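Local structure of capsular polysaccharide biosynthesis protein (Burkholderia pseudomallei, 4BQN) at residues A[39-51]-A[68-82]. The protein binds coenzyme A and is probably an acetyltransferase that takes part in building the capsular polysaccharide. The protein carries 1 engineered substitution. Residues are numbered along the deposited sequence; the frame is centred on the assembly and turned at random. Where two conformers were deposited one is given.
Sequences EPCFVASEEQIDR and VSEGYRGEKYSSVFL. With COA (coenzyme A), chain C.
One wall of the coenzyme A pocket is tied here to the loop leading into helix 46-56, with Arg73 and Tyr72 reaching across to Cys41, Phe42 and Ala44. Arg73 bends at chi3 (67°) and turns its guanidinium end-on to the loop: NH1 and NH2 both grip Ala44 O, at 2.8 and 2.9 Å, while NH1 also donates to Cys41 O at 2.8 Å, from above that carbonyl's plane. The Tyr77 ring lies against one face of the guanidinium, offset toward its rim; ring and three bonds together fix the group's rotation. Tyr77 CE1 packs on Ile49 CG2 at 3.7 Å. The extended Lys76 chain puts NZ between two carboxylates one helical turn apart, meeting the anti lone pair of Glu46 OE2 and the syn lone pair of Asp50 OD1, each at 2.8 Å. Coenzyme A CEP sits over the centre of one Tyr72 face, Arg73 CG lies against the opposite face, offset toward the rim, and Cys41 SG approaches CE2 obliquely at 3.8 Å. Phe42 packs beside Cys14, seen bonded covalently to coenzyme A in a structure of this protein. Ser69, N-cap of the weakly bonded helix 70-73, gives N-H and hydroxyl to the pyrophosphate, typical of phosphate sites at helix N-termini.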
# COMPACT_ATOMS: atom_id res chain seq x y z
N GLU A 39 0.88 -8.56 15.78
CA GLU A 39 1.35 -8.95 14.46
C GLU A 39 0.32 -8.55 13.42
O GLU A 39 -0.88 -8.66 13.65
CB GLU A 39 1.58 -10.47 14.40
CG GLU A 39 2.68 -10.99 15.32
CD GLU A 39 2.24 -11.16 16.77
OE1 GLU A 39 1.03 -11.08 17.06
OE2 GLU A 39 3.12 -11.39 17.61
N PRO A 40 0.78 -8.10 12.24
CA PRO A 40 -0.18 -7.71 11.21
C PRO A 40 -0.95 -8.89 10.60
O PRO A 40 -0.60 -10.05 10.80
CB PRO A 40 0.68 -6.97 10.18
CG PRO A 40 2.07 -7.42 10.43
CD PRO A 40 2.17 -7.75 11.89
N CYS A 41 -2.00 -8.57 9.85
CA CYS A 41 -2.98 -9.53 9.39
C CYS A 41 -2.40 -10.60 8.47
O CYS A 41 -2.93 -11.71 8.41
CB CYS A 41 -4.13 -8.80 8.68
SG CYS A 41 -3.68 -7.90 7.18
N PHE A 42 -1.32 -10.28 7.75
CA PHE A 42 -0.74 -11.24 6.82
C PHE A 42 0.21 -12.23 7.47
O PHE A 42 0.57 -13.23 6.85
CB PHE A 42 -0.03 -10.52 5.66
CG PHE A 42 1.23 -9.80 6.06
CD1 PHE A 42 1.17 -8.50 6.58
CD2 PHE A 42 2.47 -10.40 5.90
CE1 PHE A 42 2.33 -7.82 6.94
CE2 PHE A 42 3.63 -9.73 6.28
CZ PHE A 42 3.56 -8.44 6.80
N VAL A 43 0.61 -11.95 8.71
CA VAL A 43 1.60 -12.81 9.34
C VAL A 43 1.17 -13.42 10.67
O VAL A 43 1.69 -14.47 11.03
CB VAL A 43 2.97 -12.10 9.42
CG1 VAL A 43 2.96 -11.04 10.50
CG2 VAL A 43 4.11 -13.10 9.59
N ALA A 44 0.19 -12.83 11.36
CA ALA A 44 -0.24 -13.38 12.65
C ALA A 44 -0.59 -14.85 12.52
O ALA A 44 -1.31 -15.24 11.60
CB ALA A 44 -1.45 -12.62 13.18
N SER A 45 -0.10 -15.66 13.45
CA SER A 45 -0.51 -17.06 13.49
C SER A 45 -1.83 -17.17 14.25
O SER A 45 -2.27 -16.23 14.93
CB SER A 45 0.53 -17.90 14.21
OG SER A 45 0.52 -17.56 15.59
N GLU A 46 -2.47 -18.33 14.14
CA GLU A 46 -3.70 -18.55 14.88
C GLU A 46 -3.49 -18.46 16.38
O GLU A 46 -4.31 -17.88 17.09
CB GLU A 46 -4.33 -19.87 14.48
CG GLU A 46 -5.76 -20.00 14.97
CD GLU A 46 -6.43 -21.26 14.46
OE1 GLU A 46 -5.79 -22.02 13.68
OE2 GLU A 46 -7.59 -21.48 14.83
N GLU A 47 -2.37 -19.01 16.85
CA GLU A 47 -2.06 -18.96 18.26
C GLU A 47 -1.90 -17.50 18.70
O GLU A 47 -2.41 -17.10 19.75
CB GLU A 47 -0.80 -19.78 18.56
CG GLU A 47 -0.99 -21.29 18.47
CD GLU A 47 -1.21 -21.80 17.05
OE1 GLU A 47 -0.67 -21.21 16.09
OE2 GLU A 47 -1.92 -22.82 16.90
N GLN A 48 -1.23 -16.70 17.88
CA GLN A 48 -1.03 -15.28 18.21
C GLN A 48 -2.34 -14.50 18.23
O GLN A 48 -2.60 -13.73 19.16
CB GLN A 48 -0.05 -14.62 17.26
CG GLN A 48 1.38 -15.09 17.50
CD GLN A 48 2.33 -14.74 16.38
OE1 GLN A 48 1.93 -14.47 15.26
NE2 GLN A 48 3.62 -14.79 16.68
N ILE A 49 -3.16 -14.70 17.20
CA ILE A 49 -4.41 -13.95 17.12
C ILE A 49 -5.39 -14.34 18.23
O ILE A 49 -6.12 -13.48 18.76
CB ILE A 49 -5.02 -13.98 15.70
CG1 ILE A 49 -5.77 -12.68 15.42
CG2 ILE A 49 -5.90 -15.21 15.47
CD1 ILE A 49 -4.86 -11.49 15.17
N ASP A 50 -5.39 -15.63 18.59
CA ASP A 50 -6.17 -16.12 19.73
C ASP A 50 -5.74 -15.42 21.02
O ASP A 50 -6.59 -14.96 21.80
CB ASP A 50 -5.99 -17.63 19.92
CG ASP A 50 -6.78 -18.48 18.93
OD1 ASP A 50 -7.69 -17.98 18.22
OD2 ASP A 50 -6.50 -19.69 18.87
N ARG A 51 -4.43 -15.33 21.24
CA ARG A 51 -3.88 -14.71 22.44
C ARG A 51 -4.25 -13.23 22.50
O ARG A 51 -4.60 -12.69 23.55
CB ARG A 51 -2.37 -14.90 22.45
CG ARG A 51 -1.67 -14.52 23.75
CD ARG A 51 -0.20 -14.94 23.76
NE ARG A 51 0.06 -16.03 22.82
CZ ARG A 51 0.85 -15.94 21.74
NH1 ARG A 51 1.49 -14.81 21.47
NH2 ARG A 51 1.00 -16.98 20.94
N VAL A 68 -10.16 -5.16 7.82
CA VAL A 68 -9.74 -6.47 7.31
C VAL A 68 -10.96 -7.36 7.27
O VAL A 68 -11.57 -7.63 8.31
CB VAL A 68 -8.64 -7.14 8.18
CG1 VAL A 68 -8.26 -8.50 7.60
CG2 VAL A 68 -7.41 -6.27 8.32
N SER A 69 -11.30 -7.84 6.08
CA SER A 69 -12.49 -8.64 5.88
C SER A 69 -12.38 -10.02 6.51
O SER A 69 -11.27 -10.53 6.72
CB SER A 69 -12.76 -8.83 4.37
OG SER A 69 -11.80 -9.71 3.81
N GLU A 70 -13.52 -10.64 6.76
CA GLU A 70 -13.57 -12.03 7.21
C GLU A 70 -13.06 -12.98 6.12
O GLU A 70 -12.45 -14.02 6.43
CB GLU A 70 -14.98 -12.42 7.66
CG GLU A 70 -15.14 -13.91 7.93
CD GLU A 70 -16.34 -14.25 8.80
OE1 GLU A 70 -16.73 -13.42 9.66
OE2 GLU A 70 -16.89 -15.36 8.63
N GLY A 71 -13.29 -12.63 4.86
CA GLY A 71 -12.90 -13.49 3.74
C GLY A 71 -11.40 -13.60 3.53
O GLY A 71 -10.94 -14.55 2.87
N TYR A 72 -10.62 -12.66 4.07
CA TYR A 72 -9.18 -12.66 3.88
C TYR A 72 -8.52 -13.94 4.42
O TYR A 72 -7.91 -14.70 3.66
CB TYR A 72 -8.56 -11.41 4.52
CG TYR A 72 -7.05 -11.38 4.52
CD1 TYR A 72 -6.33 -11.53 3.32
CD2 TYR A 72 -6.34 -11.22 5.71
CE1 TYR A 72 -4.94 -11.50 3.31
CE2 TYR A 72 -4.96 -11.19 5.70
CZ TYR A 72 -4.27 -11.34 4.51
OH TYR A 72 -2.91 -11.31 4.50
N ARG A 73 -8.66 -14.18 5.72
CA ARG A 73 -8.04 -15.37 6.35
C ARG A 73 -8.98 -16.07 7.33
O ARG A 73 -8.60 -17.06 7.95
CB ARG A 73 -6.74 -15.00 7.08
CG ARG A 73 -5.57 -14.75 6.15
CD ARG A 73 -4.31 -14.41 6.93
NE ARG A 73 -3.85 -15.57 7.70
CZ ARG A 73 -3.04 -15.51 8.77
NH1 ARG A 73 -2.59 -14.35 9.22
NH2 ARG A 73 -2.68 -16.63 9.39
N GLY A 74 -10.19 -15.53 7.48
CA GLY A 74 -11.14 -16.06 8.45
C GLY A 74 -11.57 -15.02 9.46
O GLY A 74 -10.91 -13.99 9.64
N GLU A 75 -12.66 -15.31 10.16
CA GLU A 75 -13.19 -14.40 11.16
C GLU A 75 -12.17 -13.92 12.19
O GLU A 75 -12.21 -12.75 12.58
CB GLU A 75 -14.37 -15.06 11.89
CG GLU A 75 -15.08 -14.13 12.86
CD GLU A 75 -16.25 -14.78 13.55
OE1 GLU A 75 -16.15 -15.97 13.92
OE2 GLU A 75 -17.26 -14.08 13.75
N LYS A 76 -11.27 -14.80 12.63
CA LYS A 76 -10.36 -14.46 13.73
C LYS A 76 -9.45 -13.27 13.43
O LYS A 76 -8.99 -12.60 14.35
CB LYS A 76 -9.50 -15.67 14.13
CG LYS A 76 -10.27 -16.79 14.79
CD LYS A 76 -9.31 -17.90 15.22
CE LYS A 76 -10.02 -18.94 16.06
NZ LYS A 76 -9.01 -19.87 16.60
N TYR A 77 -9.17 -13.03 12.14
CA TYR A 77 -8.26 -11.96 11.71
C TYR A 77 -9.02 -10.72 11.26
O TYR A 77 -8.41 -9.71 10.91
CB TYR A 77 -7.36 -12.46 10.57
CG TYR A 77 -6.62 -13.72 10.93
CD1 TYR A 77 -5.42 -13.66 11.64
CD2 TYR A 77 -7.14 -14.98 10.62
CE1 TYR A 77 -4.75 -14.81 12.00
CE2 TYR A 77 -6.48 -16.14 10.99
CZ TYR A 77 -5.28 -16.04 11.68
OH TYR A 77 -4.59 -17.17 12.07
N SER A 78 -10.35 -10.80 11.25
CA SER A 78 -11.17 -9.70 10.74
C SER A 78 -11.26 -8.55 11.73
O SER A 78 -11.28 -8.76 12.96
CB SER A 78 -12.56 -10.19 10.34
OG SER A 78 -13.33 -10.51 11.48
N SER A 79 -11.30 -7.32 11.21
CA SER A 79 -11.35 -6.16 12.09
C SER A 79 -12.63 -6.11 12.94
O SER A 79 -12.58 -5.74 14.11
CB SER A 79 -11.15 -4.86 11.30
OG SER A 79 -12.05 -4.78 10.20
N VAL A 80 -13.75 -6.52 12.36
CA VAL A 80 -15.03 -6.56 13.09
C VAL A 80 -14.90 -7.45 14.34
O VAL A 80 -15.32 -7.06 15.43
CB VAL A 80 -16.17 -7.05 12.18
CG1 VAL A 80 -17.35 -7.58 12.98
CG2 VAL A 80 -16.62 -5.92 11.26
N PHE A 81 -14.32 -8.63 14.18
CA PHE A 81 -14.26 -9.60 15.26
C PHE A 81 -13.28 -9.14 16.33
O PHE A 81 -13.57 -9.23 17.53
CB PHE A 81 -13.86 -10.96 14.69
CG PHE A 81 -13.88 -12.08 15.69
CD1 PHE A 81 -15.09 -12.62 16.13
CD2 PHE A 81 -12.69 -12.64 16.15
CE1 PHE A 81 -15.11 -13.68 17.03
CE2 PHE A 81 -12.71 -13.70 17.05
CZ PHE A 81 -13.92 -14.21 17.49
N LEU A 82 -12.13 -8.63 15.91
CA LEU A 82 -11.13 -8.17 16.86
C LEU A 82 -11.63 -6.97 17.67
O LEU A 82 -11.48 -6.96 18.90
CB LEU A 82 -9.82 -7.85 16.14
CG LEU A 82 -9.12 -9.09 15.55
CD1 LEU A 82 -8.11 -8.67 14.51
CD2 LEU A 82 -8.49 -9.95 16.64
N1A COA C . -7.27 0.22 -5.08
C2A COA C . -7.15 -0.97 -5.73
N3A COA C . -7.00 -2.13 -5.07
C4A COA C . -6.99 -2.14 -3.72
C5A COA C . -7.13 -0.89 -2.97
C6A COA C . -7.27 0.33 -3.74
N6A COA C . -7.39 1.52 -3.11
N7A COA C . -7.08 -1.19 -1.65
C8A COA C . -6.94 -2.53 -1.56
N9A COA C . -6.86 -3.09 -2.79
C1B COA C . -6.76 -4.51 -3.15
C2B COA C . -5.95 -5.36 -2.20
O2B COA C . -4.56 -5.32 -2.55
C3B COA C . -6.60 -6.72 -2.44
O3B COA C . -6.09 -7.20 -3.70
P3B COA C . -6.31 -8.72 -4.19
O7A COA C . -5.46 -8.80 -5.44
O8A COA C . -5.78 -9.56 -3.06
O9A COA C . -7.79 -8.88 -4.43
C4B COA C . -8.07 -6.36 -2.62
O4B COA C . -8.10 -5.00 -3.05
C5B COA C . -8.92 -6.54 -1.36
O5B COA C . -8.31 -5.76 -0.34
P1A COA C . -9.15 -4.81 0.62
O1A COA C . -8.15 -4.05 1.44
O2A COA C . -10.16 -4.02 -0.16
O3A COA C . -10.01 -5.78 1.56
P2A COA C . -9.68 -6.97 2.60
O4A COA C . -10.25 -8.24 2.02
O5A COA C . -10.20 -6.50 3.92
O6A COA C . -8.09 -7.11 2.64
CBP COA C . -5.77 -6.71 3.07
CCP COA C . -7.20 -6.33 3.46
CDP COA C . -4.77 -5.90 3.89
CEP COA C . -5.55 -8.17 3.42
CAP COA C . -5.61 -6.44 1.55
OAP COA C . -5.61 -5.03 1.30
C9P COA C . -4.40 -7.04 0.85
O9P COA C . -4.42 -8.20 0.44
N8P COA C . -3.34 -6.26 0.63
C7P COA C . -2.16 -6.72 -0.10
C6P COA C . -1.25 -7.65 0.69
C5P COA C . -0.74 -6.91 1.89
O5P COA C . -1.34 -6.94 2.96
N4P COA C . 0.38 -6.24 1.70
C3P COA C . 0.99 -5.47 2.76
C2P COA C . 1.14 -4.04 2.32
S1P COA C . 1.30 -3.05 3.75
O HOH W 1 -8.86 -13.57 17.13